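Long-range contacts in glycoside Hydrolase Family 43_12 (Metagenome, PDB 7JVH), which is a glycoside hydrolase that probably cleaves arabinose- or xylose-containing plant polysaccharides or oligosaccharides: residues G70-L75 and I88-D93; W97-N102 and G375-G380; D133-I138 and K155-G160; D63-R68 and A123-Y128; Y53-Q58 and E335-P340. All blocks are in the same frame, centred on the assembly; numbering follows the deposited sequence.

Contact 1 (G70-L75 and I88-D93); sequences GDDYYL and IFHSTD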
# COMPACT_ATOMS: atom_id res chain seq x y z
N GLY A 70 -6.43 15.99 18.71
CA GLY A 70 -7.60 16.85 18.76
C GLY A 70 -8.71 16.36 17.84
O GLY A 70 -9.17 15.21 17.95
N ASP A 71 -9.14 17.24 16.91
CA ASP A 71 -10.15 16.92 15.91
C ASP A 71 -9.61 16.17 14.70
O ASP A 71 -10.40 15.74 13.85
CB ASP A 71 -10.84 18.20 15.40
CG ASP A 71 -11.58 18.94 16.49
OD1 ASP A 71 -11.89 18.32 17.54
OD2 ASP A 71 -11.85 20.15 16.29
N ASP A 72 -8.28 16.04 14.61
CA ASP A 72 -7.60 15.53 13.41
C ASP A 72 -7.10 14.09 13.53
O ASP A 72 -6.43 13.73 14.51
CB ASP A 72 -6.42 16.44 13.08
CG ASP A 72 -6.85 17.83 12.70
OD1 ASP A 72 -7.67 17.94 11.76
OD2 ASP A 72 -6.37 18.79 13.32
N TYR A 73 -7.43 13.28 12.51
CA TYR A 73 -6.98 11.90 12.39
C TYR A 73 -5.93 11.82 11.28
O TYR A 73 -6.03 12.52 10.29
CB TYR A 73 -8.14 10.95 12.05
CG TYR A 73 -9.23 10.87 13.09
CD1 TYR A 73 -9.06 10.08 14.23
CD2 TYR A 73 -10.43 11.58 12.96
CE1 TYR A 73 -10.06 10.00 15.19
CE2 TYR A 73 -11.42 11.50 13.92
CZ TYR A 73 -11.23 10.71 15.03
OH TYR A 73 -12.20 10.64 16.00
N TYR A 74 -4.94 10.95 11.48
CA TYR A 74 -3.91 10.67 10.48
C TYR A 74 -3.75 9.17 10.32
O TYR A 74 -3.76 8.43 11.30
CB TYR A 74 -2.58 11.33 10.86
CG TYR A 74 -2.67 12.84 10.98
CD1 TYR A 74 -3.03 13.44 12.17
CD2 TYR A 74 -2.38 13.67 9.90
CE1 TYR A 74 -3.12 14.82 12.29
CE2 TYR A 74 -2.46 15.04 10.01
CZ TYR A 74 -2.83 15.61 11.21
OH TYR A 74 -2.92 16.97 11.32
N LEU A 75 -3.66 8.73 9.07
CA LEU A 75 -3.66 7.31 8.73
C LEU A 75 -2.56 7.06 7.71
O LEU A 75 -2.42 7.82 6.75
CB LEU A 75 -5.02 6.91 8.17
CG LEU A 75 -5.16 5.57 7.44
CD1 LEU A 75 -5.33 4.40 8.40
CD2 LEU A 75 -6.34 5.67 6.45
N ILE A 88 0.16 9.30 3.61
CA ILE A 88 -0.48 9.75 4.83
C ILE A 88 -1.78 10.52 4.52
O ILE A 88 -1.78 11.48 3.74
CB ILE A 88 0.50 10.54 5.73
CG1 ILE A 88 -0.21 11.06 6.98
CG2 ILE A 88 1.18 11.67 4.95
CD1 ILE A 88 0.74 11.44 8.10
N PHE A 89 -2.88 10.06 5.12
CA PHE A 89 -4.22 10.62 4.91
C PHE A 89 -4.69 11.34 6.16
O PHE A 89 -4.42 10.89 7.27
CB PHE A 89 -5.19 9.51 4.52
CG PHE A 89 -4.79 8.76 3.27
CD1 PHE A 89 -3.98 7.64 3.37
CD2 PHE A 89 -5.20 9.18 2.01
CE1 PHE A 89 -3.60 6.93 2.22
CE2 PHE A 89 -4.82 8.50 0.87
CZ PHE A 89 -4.01 7.37 0.98
N HIS A 90 -5.39 12.46 5.97
CA HIS A 90 -5.99 13.26 7.05
C HIS A 90 -7.51 13.30 6.93
O HIS A 90 -8.04 13.37 5.84
CB HIS A 90 -5.38 14.67 7.07
CG HIS A 90 -6.18 15.67 7.85
ND1 HIS A 90 -7.12 16.49 7.26
CD2 HIS A 90 -6.16 16.00 9.16
CE1 HIS A 90 -7.65 17.28 8.19
NE2 HIS A 90 -7.08 17.00 9.35
N SER A 91 -8.19 13.24 8.08
CA SER A 91 -9.66 13.27 8.16
C SER A 91 -10.13 13.75 9.54
O SER A 91 -9.50 13.46 10.56
CB SER A 91 -10.22 11.88 7.87
OG SER A 91 -11.63 11.82 8.07
N THR A 92 -11.25 14.49 9.56
CA THR A 92 -11.87 14.92 10.80
C THR A 92 -13.06 14.05 11.20
O THR A 92 -13.59 14.22 12.29
CB THR A 92 -12.34 16.38 10.72
OG1 THR A 92 -13.21 16.53 9.60
CG2 THR A 92 -11.16 17.31 10.57
N ASP A 93 -13.45 13.11 10.33
CA ASP A 93 -14.65 12.29 10.51
C ASP A 93 -14.50 10.78 10.26
O ASP A 93 -15.47 10.05 10.40
CB ASP A 93 -15.78 12.84 9.63
CG ASP A 93 -15.46 12.79 8.14
OD1 ASP A 93 -14.77 11.85 7.68
OD2 ASP A 93 -15.91 13.70 7.41

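Contact 2 (W97-N102 and G375-G380); sequences WVQIGN and GFFPNG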
# COMPACT_ATOMS: atom_id res chain seq x y z
N TRP A 97 -11.39 11.32 3.56
CA TRP A 97 -9.92 11.45 3.72
C TRP A 97 -9.29 12.24 2.58
O TRP A 97 -9.72 12.11 1.45
CB TRP A 97 -9.32 10.06 3.77
CG TRP A 97 -9.79 9.22 4.91
CD1 TRP A 97 -10.85 8.38 4.94
CD2 TRP A 97 -9.15 9.09 6.18
NE1 TRP A 97 -10.92 7.75 6.14
CE2 TRP A 97 -9.89 8.17 6.93
CE3 TRP A 97 -8.02 9.68 6.76
CZ2 TRP A 97 -9.55 7.82 8.22
CZ3 TRP A 97 -7.69 9.33 8.04
CH2 TRP A 97 -8.44 8.42 8.76
N VAL A 98 -8.32 13.07 2.95
CA VAL A 98 -7.45 13.80 2.03
C VAL A 98 -6.02 13.28 2.24
O VAL A 98 -5.53 13.24 3.37
CB VAL A 98 -7.51 15.33 2.31
CG1 VAL A 98 -6.58 16.09 1.37
CG2 VAL A 98 -8.92 15.85 2.18
N GLN A 99 -5.37 12.86 1.14
CA GLN A 99 -3.95 12.53 1.17
C GLN A 99 -3.17 13.84 1.27
O GLN A 99 -3.26 14.68 0.37
CB GLN A 99 -3.50 11.73 -0.05
CG GLN A 99 -2.02 11.34 0.00
CD GLN A 99 -1.62 10.16 -0.89
OE1 GLN A 99 -2.37 9.74 -1.75
NE2 GLN A 99 -0.41 9.65 -0.68
N ILE A 100 -2.45 14.01 2.39
CA ILE A 100 -1.66 15.22 2.65
C ILE A 100 -0.20 15.08 2.21
O ILE A 100 0.55 16.05 2.22
CB ILE A 100 -1.73 15.66 4.13
CG1 ILE A 100 -1.09 14.62 5.05
CG2 ILE A 100 -3.19 15.90 4.52
CD1 ILE A 100 -1.07 15.04 6.51
N GLY A 101 0.18 13.85 1.82
CA GLY A 101 1.47 13.58 1.24
C GLY A 101 1.90 12.15 1.46
O GLY A 101 1.07 11.24 1.56
N ASN A 102 3.22 11.95 1.51
CA ASN A 102 3.84 10.67 1.81
C ASN A 102 4.96 10.96 2.81
O ASN A 102 5.78 11.84 2.56
CB ASN A 102 4.38 10.03 0.52
CG ASN A 102 3.29 9.73 -0.50
OD1 ASN A 102 2.80 8.61 -0.58
ND2 ASN A 102 2.89 10.75 -1.28
N GLY A 375 -11.63 17.66 -2.69
CA GLY A 375 -10.26 17.11 -2.71
C GLY A 375 -10.18 15.82 -1.93
O GLY A 375 -9.07 15.43 -1.59
N PHE A 376 -11.31 15.18 -1.69
CA PHE A 376 -11.36 13.94 -0.90
C PHE A 376 -10.99 12.74 -1.75
O PHE A 376 -11.28 12.72 -2.93
CB PHE A 376 -12.74 13.73 -0.30
CG PHE A 376 -12.99 14.63 0.87
CD1 PHE A 376 -12.30 14.44 2.05
CD2 PHE A 376 -13.88 15.69 0.79
CE1 PHE A 376 -12.51 15.28 3.13
CE2 PHE A 376 -14.08 16.52 1.86
CZ PHE A 376 -13.40 16.32 3.03
N PHE A 377 -10.37 11.77 -1.10
CA PHE A 377 -9.94 10.53 -1.72
C PHE A 377 -11.17 9.77 -2.20
O PHE A 377 -12.18 9.73 -1.50
CB PHE A 377 -9.16 9.72 -0.68
CG PHE A 377 -8.27 8.66 -1.26
CD1 PHE A 377 -7.16 9.01 -2.01
CD2 PHE A 377 -8.52 7.31 -1.03
CE1 PHE A 377 -6.32 8.03 -2.53
CE2 PHE A 377 -7.70 6.34 -1.56
CZ PHE A 377 -6.58 6.69 -2.30
N PRO A 378 -11.14 9.16 -3.41
CA PRO A 378 -12.31 8.48 -3.96
C PRO A 378 -12.61 7.15 -3.29
O PRO A 378 -11.82 6.69 -2.49
CB PRO A 378 -11.92 8.25 -5.42
CG PRO A 378 -10.43 8.11 -5.38
CD PRO A 378 -9.97 9.07 -4.30
N ASN A 379 -13.77 6.58 -3.59
CA ASN A 379 -14.13 5.20 -3.26
C ASN A 379 -15.24 4.74 -4.20
O ASN A 379 -15.62 5.48 -5.12
CB ASN A 379 -14.53 5.05 -1.79
CG ASN A 379 -14.09 3.71 -1.21
OD1 ASN A 379 -14.58 2.65 -1.61
ND2 ASN A 379 -13.14 3.75 -0.29
N GLY A 380 -15.73 3.51 -4.02
CA GLY A 380 -16.68 2.93 -4.95
C GLY A 380 -16.09 2.86 -6.36
O GLY A 380 -14.90 2.64 -6.53

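Contact 3 (D133-I138 and K155-G160); sequences DTFYMI and KDPRQG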
# COMPACT_ATOMS: atom_id res chain seq x y z
N ASP A 133 3.83 16.90 22.48
CA ASP A 133 3.16 17.45 21.31
C ASP A 133 3.92 17.14 20.01
O ASP A 133 4.18 18.03 19.19
CB ASP A 133 2.92 18.97 21.49
CG ASP A 133 2.04 19.58 20.42
OD1 ASP A 133 1.26 18.87 19.76
OD2 ASP A 133 2.12 20.82 20.26
N THR A 134 4.28 15.86 19.82
CA THR A 134 5.14 15.41 18.74
C THR A 134 4.59 14.17 18.08
O THR A 134 4.10 13.28 18.77
CB THR A 134 6.58 15.09 19.23
OG1 THR A 134 7.08 16.18 20.02
CG2 THR A 134 7.51 14.86 18.04
N PHE A 135 4.70 14.13 16.75
CA PHE A 135 4.31 12.97 15.95
C PHE A 135 5.52 12.05 15.69
O PHE A 135 6.66 12.49 15.68
CB PHE A 135 3.69 13.42 14.62
CG PHE A 135 2.33 14.08 14.77
CD1 PHE A 135 2.22 15.45 15.07
CD2 PHE A 135 1.17 13.35 14.59
CE1 PHE A 135 0.99 16.05 15.20
CE2 PHE A 135 -0.07 13.94 14.72
CZ PHE A 135 -0.17 15.29 15.03
N TYR A 136 5.22 10.77 15.48
CA TYR A 136 6.19 9.69 15.30
C TYR A 136 5.68 8.75 14.21
O TYR A 136 4.55 8.27 14.28
CB TYR A 136 6.35 8.91 16.60
CG TYR A 136 7.06 9.65 17.70
CD1 TYR A 136 6.36 10.45 18.61
CD2 TYR A 136 8.44 9.54 17.86
CE1 TYR A 136 7.02 11.12 19.62
CE2 TYR A 136 9.11 10.20 18.88
CZ TYR A 136 8.39 11.00 19.76
OH TYR A 136 9.03 11.66 20.77
N MSE A 137 6.52 8.50 13.20
CA MSE A 137 6.27 7.44 12.23
C MSE A 137 7.40 6.42 12.35
O MSE A 137 8.54 6.72 11.99
CB MSE A 137 6.18 8.03 10.82
CG MSE A 137 5.44 7.15 9.83
SE MSE A 137 6.45 5.54 9.38
CE MSE A 137 5.42 4.21 10.28
N ILE A 138 7.07 5.23 12.87
CA ILE A 138 8.06 4.20 13.11
C ILE A 138 7.78 2.94 12.27
O ILE A 138 6.66 2.44 12.22
CB ILE A 138 8.14 3.85 14.62
CG1 ILE A 138 9.35 2.96 14.91
CG2 ILE A 138 6.87 3.17 15.11
CD1 ILE A 138 9.56 2.71 16.39
N LYS A 155 6.50 17.95 14.16
CA LYS A 155 5.51 18.72 14.91
C LYS A 155 4.18 18.93 14.15
O LYS A 155 3.17 19.25 14.77
CB LYS A 155 6.08 20.08 15.32
CG LYS A 155 7.27 20.01 16.27
CD LYS A 155 6.89 19.48 17.66
CE LYS A 155 6.88 20.55 18.74
NZ LYS A 155 7.10 19.94 20.08
N ASP A 156 4.21 18.72 12.83
CA ASP A 156 3.12 19.05 11.92
C ASP A 156 3.32 18.30 10.60
O ASP A 156 4.16 18.68 9.78
CB ASP A 156 3.09 20.57 11.70
CG ASP A 156 2.02 21.01 10.69
OD1 ASP A 156 1.14 20.20 10.30
OD2 ASP A 156 2.06 22.20 10.28
N PRO A 157 2.56 17.21 10.35
CA PRO A 157 2.68 16.44 9.12
C PRO A 157 2.65 17.24 7.80
O PRO A 157 3.25 16.80 6.82
CB PRO A 157 1.47 15.50 9.18
CG PRO A 157 1.22 15.32 10.66
CD PRO A 157 1.57 16.64 11.28
N ARG A 158 1.98 18.39 7.79
CA ARG A 158 1.94 19.25 6.60
C ARG A 158 3.30 19.85 6.22
O ARG A 158 3.48 20.27 5.09
CB ARG A 158 0.90 20.36 6.78
CG ARG A 158 -0.55 19.93 6.52
CD ARG A 158 -0.86 20.02 5.02
NE ARG A 158 -0.96 21.40 4.50
CZ ARG A 158 -0.31 21.89 3.43
NH1 ARG A 158 0.54 21.14 2.74
NH2 ARG A 158 -0.50 23.15 3.07
N GLN A 159 4.23 19.91 7.18
CA GLN A 159 5.59 20.42 6.94
C GLN A 159 6.62 19.33 6.60
O GLN A 159 7.77 19.65 6.32
CB GLN A 159 6.09 21.20 8.16
CG GLN A 159 5.15 22.27 8.70
CD GLN A 159 4.78 23.33 7.67
OE1 GLN A 159 5.55 23.62 6.74
NE2 GLN A 159 3.60 23.93 7.84
N GLY A 160 6.19 18.06 6.62
CA GLY A 160 7.07 16.93 6.40
C GLY A 160 7.71 16.41 7.68
O GLY A 160 7.45 16.92 8.76

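Contact 4 (D63-R68 and A123-Y128); sequences DPSICR and APAIHY. With GOL (glycerol), chain G.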
# COMPACT_ATOMS: atom_id res chain seq x y z
N ASP A 63 -1.28 -2.79 6.06
CA ASP A 63 -0.77 -2.51 7.40
C ASP A 63 -1.17 -1.11 7.85
O ASP A 63 -0.32 -0.25 8.07
CB ASP A 63 0.76 -2.67 7.41
CG ASP A 63 1.22 -4.00 6.87
OD1 ASP A 63 0.72 -5.06 7.35
OD2 ASP A 63 2.08 -4.00 5.96
N PRO A 64 -2.48 -0.81 7.98
CA PRO A 64 -2.92 0.55 8.29
C PRO A 64 -2.68 0.88 9.75
O PRO A 64 -2.96 0.05 10.63
CB PRO A 64 -4.42 0.50 7.99
CG PRO A 64 -4.80 -0.93 8.21
CD PRO A 64 -3.60 -1.75 7.82
N SER A 65 -2.16 2.08 9.99
CA SER A 65 -1.95 2.61 11.32
C SER A 65 -2.58 3.99 11.39
O SER A 65 -2.56 4.75 10.43
CB SER A 65 -0.45 2.70 11.60
OG SER A 65 -0.19 3.36 12.82
N ILE A 66 -3.14 4.31 12.56
CA ILE A 66 -3.93 5.51 12.76
C ILE A 66 -3.71 6.12 14.14
O ILE A 66 -3.58 5.41 15.13
CB ILE A 66 -5.44 5.22 12.50
CG1 ILE A 66 -6.27 6.49 12.60
CG2 ILE A 66 -5.96 4.15 13.45
CD1 ILE A 66 -7.62 6.37 11.90
N CYS A 67 -3.65 7.45 14.18
CA CYS A 67 -3.53 8.20 15.40
C CYS A 67 -4.44 9.44 15.35
O CYS A 67 -4.93 9.82 14.29
CB CYS A 67 -2.09 8.61 15.61
SG CYS A 67 -1.55 9.99 14.59
N ARG A 68 -4.65 10.06 16.52
CA ARG A 68 -5.47 11.25 16.65
C ARG A 68 -4.77 12.34 17.46
O ARG A 68 -4.16 12.06 18.49
CB ARG A 68 -6.81 10.91 17.31
CG ARG A 68 -7.75 12.09 17.48
CD ARG A 68 -9.10 11.65 18.01
NE ARG A 68 -9.77 12.75 18.71
CZ ARG A 68 -11.02 12.73 19.15
NH1 ARG A 68 -11.79 11.64 19.00
NH2 ARG A 68 -11.52 13.80 19.75
N ALA A 123 5.25 -2.72 7.66
CA ALA A 123 4.17 -2.15 8.46
C ALA A 123 4.56 -0.85 9.16
O ALA A 123 5.51 -0.81 9.93
CB ALA A 123 3.68 -3.15 9.49
N PRO A 124 3.86 0.27 8.88
CA PRO A 124 4.06 1.51 9.61
C PRO A 124 3.23 1.56 10.90
O PRO A 124 2.18 0.91 10.97
CB PRO A 124 3.53 2.55 8.62
CG PRO A 124 2.44 1.85 7.91
CD PRO A 124 2.88 0.41 7.79
N ALA A 125 3.72 2.30 11.90
CA ALA A 125 2.94 2.70 13.07
C ALA A 125 3.11 4.19 13.34
O ALA A 125 4.20 4.64 13.70
CB ALA A 125 3.33 1.87 14.28
N ILE A 126 2.04 4.97 13.14
CA ILE A 126 2.03 6.41 13.43
C ILE A 126 1.46 6.65 14.84
O ILE A 126 0.66 5.86 15.32
CB ILE A 126 1.27 7.20 12.33
CG1 ILE A 126 1.55 8.71 12.46
CG2 ILE A 126 -0.23 6.94 12.38
CD1 ILE A 126 0.86 9.56 11.42
N HIS A 127 1.90 7.72 15.49
CA HIS A 127 1.54 8.01 16.87
C HIS A 127 1.61 9.49 17.12
O HIS A 127 2.40 10.18 16.50
CB HIS A 127 2.52 7.33 17.85
CG HIS A 127 2.53 5.85 17.75
ND1 HIS A 127 1.68 5.07 18.50
CD2 HIS A 127 3.31 4.98 17.04
CE1 HIS A 127 1.90 3.79 18.22
NE2 HIS A 127 2.90 3.71 17.37
N TYR A 128 0.79 9.97 18.05
CA TYR A 128 0.89 11.32 18.57
C TYR A 128 1.15 11.27 20.06
O TYR A 128 0.36 10.71 20.81
CB TYR A 128 -0.36 12.15 18.27
CG TYR A 128 -0.32 13.49 18.97
CD1 TYR A 128 0.45 14.52 18.46
CD2 TYR A 128 -1.04 13.71 20.14
CE1 TYR A 128 0.50 15.75 19.11
CE2 TYR A 128 -0.99 14.93 20.79
CZ TYR A 128 -0.22 15.95 20.27
OH TYR A 128 -0.17 17.16 20.90
C1 GOL G . 4.39 -6.46 8.10
O1 GOL G . 5.37 -5.44 8.21
C2 GOL G . 4.63 -7.34 6.89
O2 GOL G . 3.63 -8.35 6.84
C3 GOL G . 4.64 -6.58 5.58
O3 GOL G . 3.32 -6.27 5.15

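Contact 5 (Y53-Q58 and E335-P340); sequences YSPILQ and ETFMLP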
# COMPACT_ATOMS: atom_id res chain seq x y z
N TYR A 53 -18.57 2.89 1.68
CA TYR A 53 -17.89 1.67 1.29
C TYR A 53 -16.61 1.46 2.11
O TYR A 53 -15.86 2.41 2.34
CB TYR A 53 -17.55 1.73 -0.20
CG TYR A 53 -18.76 1.70 -1.13
CD1 TYR A 53 -19.71 0.68 -1.03
CD2 TYR A 53 -18.95 2.66 -2.12
CE1 TYR A 53 -20.78 0.62 -1.89
CE2 TYR A 53 -20.03 2.61 -2.98
CZ TYR A 53 -20.95 1.59 -2.85
OH TYR A 53 -22.05 1.51 -3.67
N SER A 54 -16.48 0.19 2.45
CA SER A 54 -15.36 -0.46 3.14
C SER A 54 -14.91 -1.66 2.31
O SER A 54 -15.62 -2.64 2.18
CB SER A 54 -15.68 -0.85 4.53
OG SER A 54 -14.51 -1.24 5.20
N PRO A 55 -13.50 -1.55 1.85
CA PRO A 55 -12.36 -0.73 2.28
C PRO A 55 -12.39 0.76 1.94
O PRO A 55 -12.77 1.15 0.83
CB PRO A 55 -11.20 -1.36 1.53
CG PRO A 55 -11.80 -1.93 0.29
CD PRO A 55 -13.15 -2.44 0.73
N ILE A 56 -11.95 1.58 2.89
CA ILE A 56 -11.94 3.06 2.72
C ILE A 56 -10.80 3.47 1.81
O ILE A 56 -10.85 4.57 1.29
CB ILE A 56 -11.89 3.77 4.08
CG1 ILE A 56 -10.55 3.55 4.79
CG2 ILE A 56 -13.05 3.32 4.94
CD1 ILE A 56 -10.67 3.49 6.28
N LEU A 57 -9.75 2.66 1.75
CA LEU A 57 -8.66 2.85 0.80
C LEU A 57 -8.57 1.61 -0.06
O LEU A 57 -8.22 0.55 0.41
CB LEU A 57 -7.33 3.11 1.50
CG LEU A 57 -7.22 4.24 2.50
CD1 LEU A 57 -5.85 4.21 3.18
CD2 LEU A 57 -7.44 5.58 1.84
N GLN A 58 -8.95 1.75 -1.32
CA GLN A 58 -8.94 0.69 -2.30
C GLN A 58 -7.54 0.61 -2.89
O GLN A 58 -6.85 1.62 -3.00
CB GLN A 58 -9.96 0.99 -3.41
CG GLN A 58 -11.40 1.09 -2.94
CD GLN A 58 -12.31 1.77 -3.93
OE1 GLN A 58 -12.11 2.94 -4.26
NE2 GLN A 58 -13.32 1.05 -4.42
N GLU A 335 -5.81 -4.02 1.25
CA GLU A 335 -6.47 -2.73 1.33
C GLU A 335 -6.81 -2.38 2.77
O GLU A 335 -6.81 -3.27 3.64
CB GLU A 335 -7.74 -2.77 0.49
CG GLU A 335 -7.50 -3.36 -0.90
CD GLU A 335 -8.74 -3.42 -1.75
OE1 GLU A 335 -9.48 -4.38 -1.62
OE2 GLU A 335 -8.93 -2.52 -2.58
N THR A 336 -6.97 -1.09 3.03
CA THR A 336 -7.30 -0.58 4.38
C THR A 336 -8.81 -0.61 4.58
O THR A 336 -9.48 0.22 4.01
CB THR A 336 -6.91 0.88 4.54
OG1 THR A 336 -5.49 0.91 4.50
CG2 THR A 336 -7.37 1.45 5.86
N PHE A 337 -9.28 -1.53 5.41
CA PHE A 337 -10.72 -1.64 5.72
C PHE A 337 -10.99 -0.97 7.05
O PHE A 337 -10.07 -0.76 7.82
CB PHE A 337 -11.08 -3.10 5.98
CG PHE A 337 -11.14 -3.93 4.74
CD1 PHE A 337 -10.00 -4.19 4.01
CD2 PHE A 337 -12.34 -4.45 4.29
CE1 PHE A 337 -10.05 -4.96 2.87
CE2 PHE A 337 -12.39 -5.22 3.16
CZ PHE A 337 -11.25 -5.48 2.45
N MSE A 338 -12.24 -0.66 7.34
CA MSE A 338 -12.57 -0.07 8.66
C MSE A 338 -13.81 -0.74 9.23
O MSE A 338 -14.54 -1.35 8.46
CB MSE A 338 -12.73 1.45 8.60
CG MSE A 338 -12.39 2.10 9.91
SE MSE A 338 -12.87 3.94 9.96
CE MSE A 338 -11.44 5.19 10.06
N LEU A 339 -13.98 -0.66 10.54
CA LEU A 339 -15.13 -1.25 11.27
C LEU A 339 -15.31 -0.46 12.57
O LEU A 339 -14.34 0.08 13.06
CB LEU A 339 -14.79 -2.70 11.61
CG LEU A 339 -15.17 -3.76 10.59
CD1 LEU A 339 -14.97 -5.14 11.16
CD2 LEU A 339 -16.60 -3.59 10.14
N PRO A 340 -16.53 -0.35 13.13
CA PRO A 340 -16.73 0.35 14.38
C PRO A 340 -16.26 -0.58 15.51
O PRO A 340 -16.35 -1.75 15.36
CB PRO A 340 -18.25 0.53 14.45
CG PRO A 340 -18.74 0.17 13.09
CD PRO A 340 -17.77 -0.87 12.60

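Contact 1 (G70-L75 and I88-D93)
The imidazole of His90 takes the carboxylate of Asp72 at its edge: NE2 donates to OD1 over 2.7 Å, nearly straight and in the ring plane, yet the donor stands 48° above the carboxylate plane. With CG anti to the backbone N (chi1 163°), the His90 ring swings toward Asp72 at the start of strand 72-75. Tyr74 meets that ring obliquely, planes 50° apart, its CE2 3.9 Å from His90 CD2. On the face of the sheet that carries Tyr73, Leu75, Phe89 and Ser91, Ser91 O and Thr92 O lie in plane at the edge of the Tyr73 ring, whose OH bonds Glu309 O; Leu75 O sits at the Phe89 edge, 3.7 Å from CD1. Backbone bonds in both directions join Tyr73 to Ser91 and Leu75 to Phe89, the antiparallel hydrogen-bonded pairs flanking Tyr74 and His90. These are the two inner strands of a four-stranded propeller blade, with strands 65-69 and 98-102 outside them; Tyr74 also meets Phe135 of another blade edge-to-face.

Contact 2 (W97-N102 and G375-G380)
Trp97 and Phe377 are joined by one short backbone bond, and the tight part of the contact is gathered round it. Phe377 N lies 2.7 Å from Trp97 O, the N-H aims at the oxygen with an angle of 174°, and the approach is nearly along the C=O axis. Carbon atoms crowd the same oxygen: Phe376 CA at 3.4 Å from Trp97 O in a CA-H...O contact, and Phe377 CB at 3.3 Å from it. The Phe376 ring, with CG beside its own backbone N (chi1 -76°), turns its edge to that carbonyl and brings CD1 to 3.5 Å from Trp97 O. The Phe377 ring leaves in another direction, one face taking Pro378 CD and the ring itself meeting Phe89 edge-to-face.

The looser side lies toward solvent. Val98 CG2 touches Phe376 CD1 at 3.7 Å, crossing the ring obliquely, and Gly375 beside them is exposed. Gln99 barely takes part: its OE1 is 4.4 Å from Phe377 CE1, while its NE2 bonds Gly101 O within its own segment. Evidence for the fold comes from the strands: 98-102 is the outermost strand of a propeller blade, whereas loop 375-380 runs on to strand 383-386 of the other domain's eight-stranded sheet. This is the pattern of a linker laid against the rim of a family 43 five-bladed beta-propeller as the chain passes into its beta-sandwich.

Contact 3 (D133-I138 and K155-G160)
Phe135 offers one face of its ring to Pro157, whose CD lies 4.1 Å from the ring centroid and only 17° off the normal, a CH-pi contact displaced toward the rim. The two side chains cross at about a right angle. The ring turns its edge to Lys155 O, 3.9 Å from CE1, and chi1 of -69° sets it beside its own backbone N. Lys155 begins by leading away from strand 134-138, but bends at chi2 and chi3 fold it back until CD lies 3.4 Å from Asp133 O. Strand 134-142 is an inner strand of a propeller blade, and the segment from Lys155 to Gly160 belongs to the loop from that blade's third strand to its last; a G1 bulge sets Asp133 and Thr134 opposite Asn129. Lys155 NZ remains 3.8 Å from Thr134 OG1 and makes a weak bond to Asn132 O, while Thr134 OG1 bonds that same carbonyl. In the loop, Asp156 OD1 accepts from Arg158 N at 3.2 Å, an Asx turn.

Contact 4 (D63-R68 and A123-Y128)
Ser65 and Ile126 meet where the innermost strands of two successive blades of the five-bladed propeller run side by side. The axes of strands 65-68 and 125-128 differ in direction by 6° and approach to 5.6 Å, so they are parallel neighbours at the centre of the fold.

Of hydrogen bonds, a single one joins the two segments: Ile126 N donates to Ser65 OG over 2.8 Å. The hydroxyl is placed for this by chi1 of 173°, with OG anti to the backbone N, and it also bonds Asp306 OD2, which links the pair to strand 300-308 of the last blade.

Van der Waals contacts come next: Cys67 SG rests 4.0 Å from Ile126 CG1, and Asp63 CB 3.6 Å from Ala123 CB; Pro124 CD also approaches the carbonyl, 3.3 Å from Asp63 O.

The bound glycerol, probably from the crystallisation liquor, spans the two segments at one end. Its O1 accepts from Ala123 N, while its O3 donates to Asp63 OD2, an oxygen also bonded to Ser78 OG; Asp173 and Arg334 hold the glycerol as well. A polyol in this central position is consistent with the sugar-binding pocket of family 43 enzymes. At the far end, Tyr128 CB lies 3.8 Å from Arg68 O, and the tyrosine OH bonds Asp133 OD1.

Contact 5 (Y53-Q58 and E335-P340)
A classic beta bulge joins the loop ahead of the first blade to strand 335-342 of the last: Ile56 and Leu57 both face Thr336. Thr336 O receives weak bonds from Ile56 N at 3.0 Å and Leu57 N at 3.3 Å, and Thr336 N returns a weak one to Leu57 O. Straighter, the backbone N of Met338 (a selenomethionine) donates to Ser54 OG at 3.2 Å and 178°, the hydroxyl placed by chi1 -169°, OG anti to the backbone N. Pro55, which follows a cis peptide, lays CB over the centre of the Phe337 ring, 3.9 Å from the centroid, a CH-pi contact. Ile56 CD1 packs 3.7 Å from Met338 CB, and Leu57 CD1 lies 3.6 Å from Thr336 OG1. The three bulge bonds being weak, the straight Met338-Ser54 bond and the proline-aromatic contact supplement them; partners beyond the two segments satisfy the buried polar groups, Tyr61 O and Asn77 the Thr336 hydroxyl, Gly59 N and Arg323 the Glu335 carboxylate, the latter by a salt bridge.

Overall arrangement
Contacts 1 and 4 share the first blade: strand 65-69 of contact 4 borders strand 72-76 of contact 1, their centres 11 Å apart. Contact 2 continues that sheet through strand 98-102 and, across 272 residues, reaches the linker to the beta-sandwich. Contact 3 lies in the second blade, whose strand 120-129 enters contact 4; Tyr74 of contact 1 packs against its Phe135 and Pro157. Contact 5 pairs the earliest segment with the last blade, so contacts 1, 3 and 4 fall within its sequence span, while contact 2 crosses it in chain order. Contacts 3 and 5 are about 24 Å apart between centres and do not touch, whereas Asn379 ties contact 2 to contact 5 and hence sandwich linker to propeller.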